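Local coordinates for hypoxanthine-guanine phosphoribosyltransferase (Leishmania tarentolae, PDB 1PZM), which probably converts guanine to GMP and hypoxanthine to IMP in purine salvage, taking the phosphoribosyl group from 5-phosphoribosyl pyrophosphate, at residues Leu53-Leu65 / Leu79-Cys92. Residues are numbered along the deposited sequence; the frame is centred on the assembly and turned at random.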
ATOM      1  N   LEU A  53       4.476 -18.664 -15.150  1.00 46.96           N
ATOM      2  CA  LEU A  53       4.373 -17.208 -15.062  1.00 44.60           C
ATOM      3  C   LEU A  53       5.658 -16.489 -15.441  1.00 44.58           C
ATOM      4  O   LEU A  53       6.750 -16.882 -15.019  1.00 44.60           O
ATOM      5  CB  LEU A  53       3.975 -16.773 -13.659  1.00 41.64           C
ATOM      6  CG  LEU A  53       2.803 -17.518 -13.055  1.00 41.30           C
ATOM      7  CD1 LEU A  53       2.594 -17.140 -11.581  1.00 34.16           C
ATOM      8  CD2 LEU A  53       1.562 -17.266 -13.903  1.00 42.62           C
ATOM      9  N   THR A  54       5.509 -15.425 -16.226  1.00 44.34           N
ATOM     10  CA  THR A  54       6.602 -14.512 -16.571  1.00 44.49           C
ATOM     11  C   THR A  54       6.127 -13.062 -16.345  1.00 43.29           C
ATOM     12  O   THR A  54       4.990 -12.845 -15.917  1.00 42.18           O
ATOM     13  CB  THR A  54       6.981 -14.693 -18.052  1.00 46.67           C
ATOM     14  OG1 THR A  54       5.858 -14.332 -18.861  1.00 47.18           O
ATOM     15  CG2 THR A  54       7.227 -16.191 -18.410  1.00 49.28           C
ATOM     16  N   ALA A  55       6.972 -12.077 -16.654  1.00 43.66           N
ATOM     17  CA  ALA A  55       6.559 -10.664 -16.640  1.00 43.16           C
ATOM     18  C   ALA A  55       5.359 -10.384 -17.551  1.00 44.89           C
ATOM     19  O   ALA A  55       4.546  -9.523 -17.238  1.00 45.36           O
ATOM     20  CB  ALA A  55       7.744  -9.746 -17.020  1.00 44.45           C
ATOM     21  N   ASP A  56       5.233 -11.084 -18.683  1.00 47.20           N
ATOM     22  CA  ASP A  56       4.067 -10.879 -19.573  1.00 48.44           C
ATOM     23  C   ASP A  56       2.820 -11.628 -19.162  1.00 47.10           C
ATOM     24  O   ASP A  56       1.738 -11.365 -19.683  1.00 47.75           O
ATOM     25  CB  ASP A  56       4.370 -11.268 -21.015  1.00 51.75           C
ATOM     26  CG  ASP A  56       4.861 -10.106 -21.843  1.00 56.33           C
ATOM     27  OD1 ASP A  56       4.319  -8.954 -21.745  1.00 57.38           O
ATOM     28  OD2 ASP A  56       5.802 -10.282 -22.642  1.00 63.18           O
ATOM     29  N   ASN A  57       2.989 -12.599 -18.272  1.00 45.22           N
ATOM     30  CA  ASN A  57       1.890 -13.432 -17.783  1.00 43.87           C
ATOM     31  C   ASN A  57       2.146 -13.678 -16.294  1.00 40.50           C
ATOM     32  O   ASN A  57       2.517 -14.778 -15.881  1.00 40.98           O
ATOM     33  CB  ASN A  57       1.812 -14.724 -18.625  1.00 46.87           C
ATOM     34  CG  ASN A  57       0.766 -15.718 -18.142  1.00 47.28           C
ATOM     35  OD1 ASN A  57      -0.360 -15.360 -17.792  1.00 49.69           O
ATOM     36  ND2 ASN A  57       1.146 -16.989 -18.123  1.00 52.31           N
ATOM     37  N   PRO A  58       2.009 -12.616 -15.498  1.00 37.10           N
ATOM     38  CA  PRO A  58       2.393 -12.642 -14.080  1.00 34.13           C
ATOM     39  C   PRO A  58       1.229 -13.017 -13.183  1.00 32.06           C
ATOM     40  O   PRO A  58       0.164 -13.254 -13.712  1.00 32.41           O
ATOM     41  CB  PRO A  58       2.752 -11.173 -13.825  1.00 33.06           C
ATOM     42  CG  PRO A  58       1.790 -10.449 -14.705  1.00 34.25           C
ATOM     43  CD  PRO A  58       1.512 -11.292 -15.892  1.00 36.29           C
ATOM     44  N   LEU A  59       1.443 -13.083 -11.866  1.00 30.98           N
ATOM     45  CA  LEU A  59       0.342 -13.089 -10.880  1.00 28.75           C
ATOM     46  C   LEU A  59      -0.044 -11.662 -10.622  1.00 28.24           C
ATOM     47  O   LEU A  59       0.801 -10.849 -10.186  1.00 25.69           O
ATOM     48  CB  LEU A  59       0.816 -13.625  -9.545  1.00 27.63           C
ATOM     49  CG  LEU A  59      -0.223 -13.839  -8.446  1.00 27.15           C
ATOM     50  CD1 LEU A  59      -1.382 -14.646  -8.958  1.00 25.51           C
ATOM     51  CD2 LEU A  59       0.480 -14.593  -7.285  1.00 28.80           C
ATOM     52  N   TYR A  60      -1.302 -11.358 -10.910  1.00 27.78           N
ATOM     53  CA  TYR A  60      -1.852 -10.057 -10.607  1.00 28.95           C
ATOM     54  C   TYR A  60      -2.361 -10.063  -9.197  1.00 27.67           C
ATOM     55  O   TYR A  60      -3.294 -10.825  -8.889  1.00 26.15           O
ATOM     56  CB  TYR A  60      -3.011  -9.731 -11.546  1.00 29.41           C
ATOM     57  CG  TYR A  60      -2.551  -9.229 -12.887  1.00 32.65           C
ATOM     58  CD1 TYR A  60      -2.120 -10.124 -13.885  1.00 35.57           C
ATOM     59  CD2 TYR A  60      -2.571  -7.846 -13.185  1.00 35.76           C
ATOM     60  CE1 TYR A  60      -1.723  -9.615 -15.161  1.00 40.74           C
ATOM     61  CE2 TYR A  60      -2.172  -7.344 -14.447  1.00 36.92           C
ATOM     62  CZ  TYR A  60      -1.758  -8.248 -15.406  1.00 38.37           C
ATOM     63  OH  TYR A  60      -1.375  -7.791 -16.614  1.00 44.91           O
ATOM     64  N   LEU A  61      -1.799  -9.189  -8.359  1.00 25.38           N
ATOM     65  CA  LEU A  61      -2.331  -9.032  -6.996  1.00 24.75           C
ATOM     66  C   LEU A  61      -3.346  -7.894  -7.071  1.00 25.52           C
ATOM     67  O   LEU A  61      -2.990  -6.767  -7.484  1.00 23.85           O
ATOM     68  CB  LEU A  61      -1.208  -8.694  -6.004  1.00 23.60           C
ATOM     69  CG  LEU A  61      -0.097  -9.759  -5.797  1.00 22.18           C
ATOM     70  CD1 LEU A  61       1.004  -9.228  -4.897  1.00 18.43           C
ATOM     71  CD2 LEU A  61      -0.667 -11.056  -5.244  1.00 19.99           C
ATOM     72  N   LEU A  62      -4.595  -8.203  -6.708  1.00 24.34           N
ATOM     73  CA  LEU A  62      -5.690  -7.236  -6.673  1.00 25.91           C
ATOM     74  C   LEU A  62      -5.914  -6.760  -5.235  1.00 25.46           C
ATOM     75  O   LEU A  62      -6.582  -7.466  -4.407  1.00 22.62           O
ATOM     76  CB  LEU A  62      -6.984  -7.833  -7.320  1.00 26.61           C
ATOM     77  CG  LEU A  62      -7.008  -7.692  -8.871  1.00 30.36           C
ATOM     78  CD1 LEU A  62      -5.688  -8.061  -9.672  1.00 31.48           C
ATOM     79  CD2 LEU A  62      -8.161  -8.500  -9.450  1.00 32.58           C
ATOM     80  N   CYS A  63      -5.336  -5.586  -4.931  1.00 23.92           N
ATOM     81  CA  CYS A  63      -5.357  -5.082  -3.558  1.00 24.23           C
ATOM     82  C   CYS A  63      -6.707  -4.411  -3.200  1.00 24.65           C
ATOM     83  O   CYS A  63      -7.122  -3.446  -3.841  1.00 24.83           O
ATOM     84  CB  CYS A  63      -4.188  -4.115  -3.325  1.00 25.07           C
ATOM     85  SG  CYS A  63      -4.315  -3.136  -1.831  1.00 24.10           S
ATOM     86  N   VAL A  64      -7.410  -4.959  -2.206  1.00 24.49           N
ATOM     87  CA  VAL A  64      -8.704  -4.409  -1.838  1.00 24.16           C
ATOM     88  C   VAL A  64      -8.484  -3.253  -0.861  1.00 23.65           C
ATOM     89  O   VAL A  64      -8.204  -3.461   0.305  1.00 23.56           O
ATOM     90  CB  VAL A  64      -9.663  -5.453  -1.247  1.00 24.69           C
ATOM     91  CG1 VAL A  64     -11.077  -4.809  -0.983  1.00 24.73           C
ATOM     92  CG2 VAL A  64      -9.825  -6.646  -2.198  1.00 25.40           C
ATOM     93  N   LEU A  65      -8.563  -2.022  -1.356  1.00 23.49           N
ATOM     94  CA  LEU A  65      -8.444  -0.830  -0.540  1.00 24.70           C
ATOM     95  C   LEU A  65      -9.617  -0.622   0.453  1.00 25.39           C
ATOM     96  O   LEU A  65     -10.755  -0.977   0.138  1.00 26.24           O
ATOM     97  CB  LEU A  65      -8.407   0.368  -1.496  1.00 25.11           C
ATOM     98  CG  LEU A  65      -7.074   0.349  -2.263  1.00 26.56           C
ATOM     99  CD1 LEU A  65      -7.049   1.507  -3.219  1.00 30.64           C
ATOM    100  CD2 LEU A  65      -5.855   0.434  -1.344  1.00 24.16           C
ATOM    101  N   LEU A  79       6.655 -12.597  -2.197  1.00 23.54           N
ATOM    102  CA  LEU A  79       6.534 -13.244  -3.509  1.00 24.46           C
ATOM    103  C   LEU A  79       7.785 -12.986  -4.402  1.00 25.63           C
ATOM    104  O   LEU A  79       8.305 -13.915  -5.072  1.00 27.11           O
ATOM    105  CB  LEU A  79       5.220 -12.803  -4.183  1.00 24.14           C
ATOM    106  CG  LEU A  79       3.925 -13.424  -3.669  1.00 22.52           C
ATOM    107  CD1 LEU A  79       2.666 -12.708  -4.316  1.00 20.94           C
ATOM    108  CD2 LEU A  79       3.848 -14.948  -3.867  1.00 22.01           C
ATOM    109  N   ALA A  80       8.325 -11.770  -4.329  1.00 22.84           N
ATOM    110  CA  ALA A  80       9.609 -11.496  -4.962  1.00 24.57           C
ATOM    111  C   ALA A  80      10.689 -12.444  -4.439  1.00 25.95           C
ATOM    112  O   ALA A  80      11.481 -12.968  -5.238  1.00 26.84           O
ATOM    113  CB  ALA A  80      10.049 -10.060  -4.717  1.00 22.46           C
ATOM    114  N   ASP A  81      10.745 -12.653  -3.122  1.00 26.39           N
ATOM    115  CA  ASP A  81      11.719 -13.630  -2.538  1.00 28.49           C
ATOM    116  C   ASP A  81      11.581 -15.049  -3.141  1.00 30.27           C
ATOM    117  O   ASP A  81      12.578 -15.822  -3.222  1.00 30.22           O
ATOM    118  CB  ASP A  81      11.527 -13.787  -1.030  1.00 27.27           C
ATOM    119  CG  ASP A  81      11.792 -12.514  -0.255  1.00 28.46           C
ATOM    120  OD1 ASP A  81      12.357 -11.523  -0.784  1.00 26.04           O
ATOM    121  OD2 ASP A  81      11.439 -12.429   0.926  1.00 29.19           O
ATOM    122  N   GLU A  82      10.351 -15.377  -3.548  1.00 29.96           N
ATOM    123  CA  GLU A  82      10.083 -16.694  -4.112  1.00 31.27           C
ATOM    124  C   GLU A  82      10.170 -16.702  -5.651  1.00 32.32           C
ATOM    125  O   GLU A  82       9.878 -17.706  -6.275  1.00 34.18           O
ATOM    126  CB  GLU A  82       8.724 -17.236  -3.627  1.00 30.56           C
ATOM    127  CG  GLU A  82       8.542 -17.423  -2.107  1.00 32.30           C
ATOM    128  CD  GLU A  82       9.682 -18.194  -1.386  1.00 37.89           C
ATOM    129  OE1 GLU A  82      10.228 -19.197  -1.900  1.00 39.61           O
ATOM    130  OE2 GLU A  82      10.059 -17.759  -0.283  1.00 39.48           O
ATOM    131  N   GLY A  83      10.596 -15.589  -6.256  1.00 32.65           N
ATOM    132  CA  GLY A  83      10.678 -15.477  -7.709  1.00 32.87           C
ATOM    133  C   GLY A  83       9.350 -15.497  -8.473  1.00 32.72           C
ATOM    134  O   GLY A  83       9.322 -15.853  -9.648  1.00 33.90           O
ATOM    135  N   VAL A  84       8.239 -15.163  -7.814  1.00 29.71           N
ATOM    136  CA  VAL A  84       6.974 -15.089  -8.510  1.00 28.73           C
ATOM    137  C   VAL A  84       6.832 -13.687  -9.106  1.00 29.50           C
ATOM    138  O   VAL A  84       6.791 -12.714  -8.340  1.00 28.42           O
ATOM    139  CB  VAL A  84       5.815 -15.278  -7.547  1.00 27.96           C
ATOM    140  CG1 VAL A  84       4.519 -15.113  -8.320  1.00 26.37           C
ATOM    141  CG2 VAL A  84       5.912 -16.655  -6.872  1.00 26.51           C
ATOM    142  N   PRO A  85       6.715 -13.553 -10.437  1.00 30.41           N
ATOM    143  CA  PRO A  85       6.651 -12.225 -11.031  1.00 30.93           C
ATOM    144  C   PRO A  85       5.278 -11.658 -10.727  1.00 30.64           C
ATOM    145  O   PRO A  85       4.303 -12.407 -10.860  1.00 30.96           O
ATOM    146  CB  PRO A  85       6.837 -12.466 -12.529  1.00 32.41           C
ATOM    147  CG  PRO A  85       6.399 -13.941 -12.755  1.00 33.41           C
ATOM    148  CD  PRO A  85       6.602 -14.649 -11.431  1.00 32.99           C
ATOM    149  N   VAL A  86       5.199 -10.386 -10.313  1.00 29.29           N
ATOM    150  CA  VAL A  86       3.878  -9.813 -10.055  1.00 28.04           C
ATOM    151  C   VAL A  86       3.586  -8.492 -10.708  1.00 27.84           C
ATOM    152  O   VAL A  86       4.517  -7.735 -11.026  1.00 27.55           O
ATOM    153  CB  VAL A  86       3.496  -9.725  -8.569  1.00 27.53           C
ATOM    154  CG1 VAL A  86       3.998 -10.950  -7.706  1.00 28.39           C
ATOM    155  CG2 VAL A  86       3.713  -8.394  -7.945  1.00 24.95           C
ATOM    156  N   LYS A  87       2.290  -8.231 -10.904  1.00 27.39           N
ATOM    157  CA  LYS A  87       1.769  -6.865 -11.212  1.00 27.01           C
ATOM    158  C   LYS A  87       0.684  -6.557 -10.179  1.00 26.42           C
ATOM    159  O   LYS A  87       0.113  -7.483  -9.564  1.00 25.00           O
ATOM    160  CB  LYS A  87       1.240  -6.778 -12.638  1.00 27.43           C
ATOM    161  CG  LYS A  87       2.324  -6.853 -13.703  1.00 28.67           C
ATOM    162  CD  LYS A  87       1.721  -6.694 -15.115  1.00 27.83           C
ATOM    163  CE  LYS A  87       2.819  -6.713 -16.194  1.00 27.40           C
ATOM    164  NZ  LYS A  87       2.279  -6.783 -17.624  1.00 29.35           N
ATOM    165  N   VAL A  88       0.414  -5.282  -9.963  1.00 25.55           N
ATOM    166  CA  VAL A  88      -0.428  -4.881  -8.847  1.00 26.00           C
ATOM    167  C   VAL A  88      -1.548  -4.017  -9.377  1.00 27.93           C
ATOM    168  O   VAL A  88      -1.336  -3.160 -10.269  1.00 27.01           O
ATOM    169  CB  VAL A  88       0.404  -4.133  -7.761  1.00 25.77           C
ATOM    170  CG1 VAL A  88      -0.487  -3.717  -6.571  1.00 23.08           C
ATOM    171  CG2 VAL A  88       1.524  -5.072  -7.233  1.00 24.83           C
ATOM    172  N   GLU A  89      -2.754  -4.307  -8.896  1.00 28.24           N
ATOM    173  CA  GLU A  89      -3.957  -3.508  -9.212  1.00 30.16           C
ATOM    174  C   GLU A  89      -4.599  -3.133  -7.888  1.00 29.32           C
ATOM    175  O   GLU A  89      -4.440  -3.836  -6.878  1.00 28.65           O
ATOM    176  CB  GLU A  89      -4.993  -4.298 -10.039  1.00 30.71           C
ATOM    177  CG  GLU A  89      -4.591  -4.596 -11.473  1.00 34.46           C
ATOM    178  CD  GLU A  89      -4.301  -3.355 -12.341  1.00 40.39           C
ATOM    179  OE1 GLU A  89      -4.804  -2.222 -12.077  1.00 38.58           O
ATOM    180  OE2 GLU A  89      -3.522  -3.520 -13.305  1.00 44.38           O
ATOM    181  N   PHE A  90      -5.294  -2.014  -7.906  1.00 29.73           N
ATOM    182  CA  PHE A  90      -5.964  -1.502  -6.733  1.00 30.05           C
ATOM    183  C   PHE A  90      -7.484  -1.413  -6.972  1.00 32.65           C
ATOM    184  O   PHE A  90      -7.952  -0.786  -7.909  1.00 32.96           O
ATOM    185  CB  PHE A  90      -5.349  -0.155  -6.367  1.00 28.39           C
ATOM    186  CG  PHE A  90      -3.900  -0.278  -5.920  1.00 25.11           C
ATOM    187  CD1 PHE A  90      -3.589  -0.608  -4.593  1.00 21.43           C
ATOM    188  CD2 PHE A  90      -2.871  -0.132  -6.824  1.00 22.63           C
ATOM    189  CE1 PHE A  90      -2.273  -0.767  -4.175  1.00 23.79           C
ATOM    190  CE2 PHE A  90      -1.514  -0.244  -6.412  1.00 21.03           C
ATOM    191  CZ  PHE A  90      -1.217  -0.600  -5.099  1.00 23.33           C
ATOM    192  N   ILE A  91      -8.247  -2.060  -6.111  1.00 34.64           N
ATOM    193  CA  ILE A  91      -9.676  -1.999  -6.249  1.00 39.55           C
ATOM    194  C   ILE A  91     -10.363  -1.369  -5.023  1.00 42.52           C
ATOM    195  O   ILE A  91      -9.829  -1.338  -3.923  1.00 39.66           O
ATOM    196  CB  ILE A  91     -10.281  -3.396  -6.691  1.00 40.70           C
ATOM    197  CG1 ILE A  91     -10.173  -4.448  -5.611  1.00 38.96           C
ATOM    198  CG2 ILE A  91      -9.549  -3.942  -7.927  1.00 40.85           C
ATOM    199  CD1 ILE A  91     -10.947  -5.762  -5.949  1.00 42.27           C
ATOM    200  N   CYS A  92     -11.571  -0.879  -5.230  1.00 48.44           N
ATOM    201  CA  CYS A  92     -12.315  -0.163  -4.193  1.00 54.05           C
ATOM    202  C   CYS A  92     -13.847  -0.281  -4.446  1.00 57.76           C
ATOM    203  O   CYS A  92     -14.368   0.270  -5.434  1.00 59.09           O
ATOM    204  CB  CYS A  92     -11.863   1.293  -4.182  1.00 54.42           C
ATOM    205  SG  CYS A  92     -12.445   2.276  -2.799  1.00 62.91           S
TER
HETATM  206  O   HOH W   1       0.653  -8.734 -18.049  1.00 42.04           O
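Leu61 and Val88 sit at the middle of two parallel strands, 59-64 and 86-91; counting Pro85 and Leu65 just beyond their ends, seven backbone hydrogen bonds join them. Leu61 takes two: its N donates to Lys87 O and its O accepts from Glu89 N, each at 2.8 Å. On the face carrying Leu59, Leu61 and Cys63 the packing is tight and almost wholly apolar. The Leu61 side chain reaches toward Leu79 of helix 69-81, tip to tip, CD2 lying 3.8 Å from Leu79 CD1; leucine is long enough to bridge strand and helix and apolar enough for this buried site. Farther along, with chi1 at 166°, opposite its backbone N, the polarisable sulfur of the small Cys63 side chain comes obliquely to Phe90, SG 3.8 Å from Phe90 CD1. Phe90 also meets Phe69 of the second subunit edge to face, so this side of the sheet runs into the dimer interface. Strand 59-64, helix 69-81 and strand 86-91 form a beta-alpha-beta unit of the type I phosphoribosyltransferase fold, and the helix ends in a Schellman motif in which Gly83 adopts the positive phi (67°) that glycine tolerates easily. The face bearing Tyr60, Lys87 and Glu89 is more polar. Lys87 has CB over one face of the Tyr60 ring, 4.2 Å from its centroid, a CH-pi contact; extended beyond CG, the chain runs alongside the ring toward its hydroxyl. Its aliphatic stem also passes Pro58, while its ammonium reaches the solvent-facing loop of exposed Thr54 and Asp56, where, unlike at buried Leu61 and Leu79, a water mediates: it accepts from Lys87 NZ at 2.6 Å and hydrogen-bonds Tyr60 OH at 2.7 Å. Glu89 has its CG at the edge of the Tyr60 ring; the bend at chi2 (-59°) helps turn the carboxylate nearly coplanar with the ring, and OE1 accepts from Arg113 N. Near the bound GMP, Val64 CG2 rests 4.0 Å from Ile91 CD1, two beta-branched residues suited to extended strands, with Leu137 of helix 132-142 packing against both.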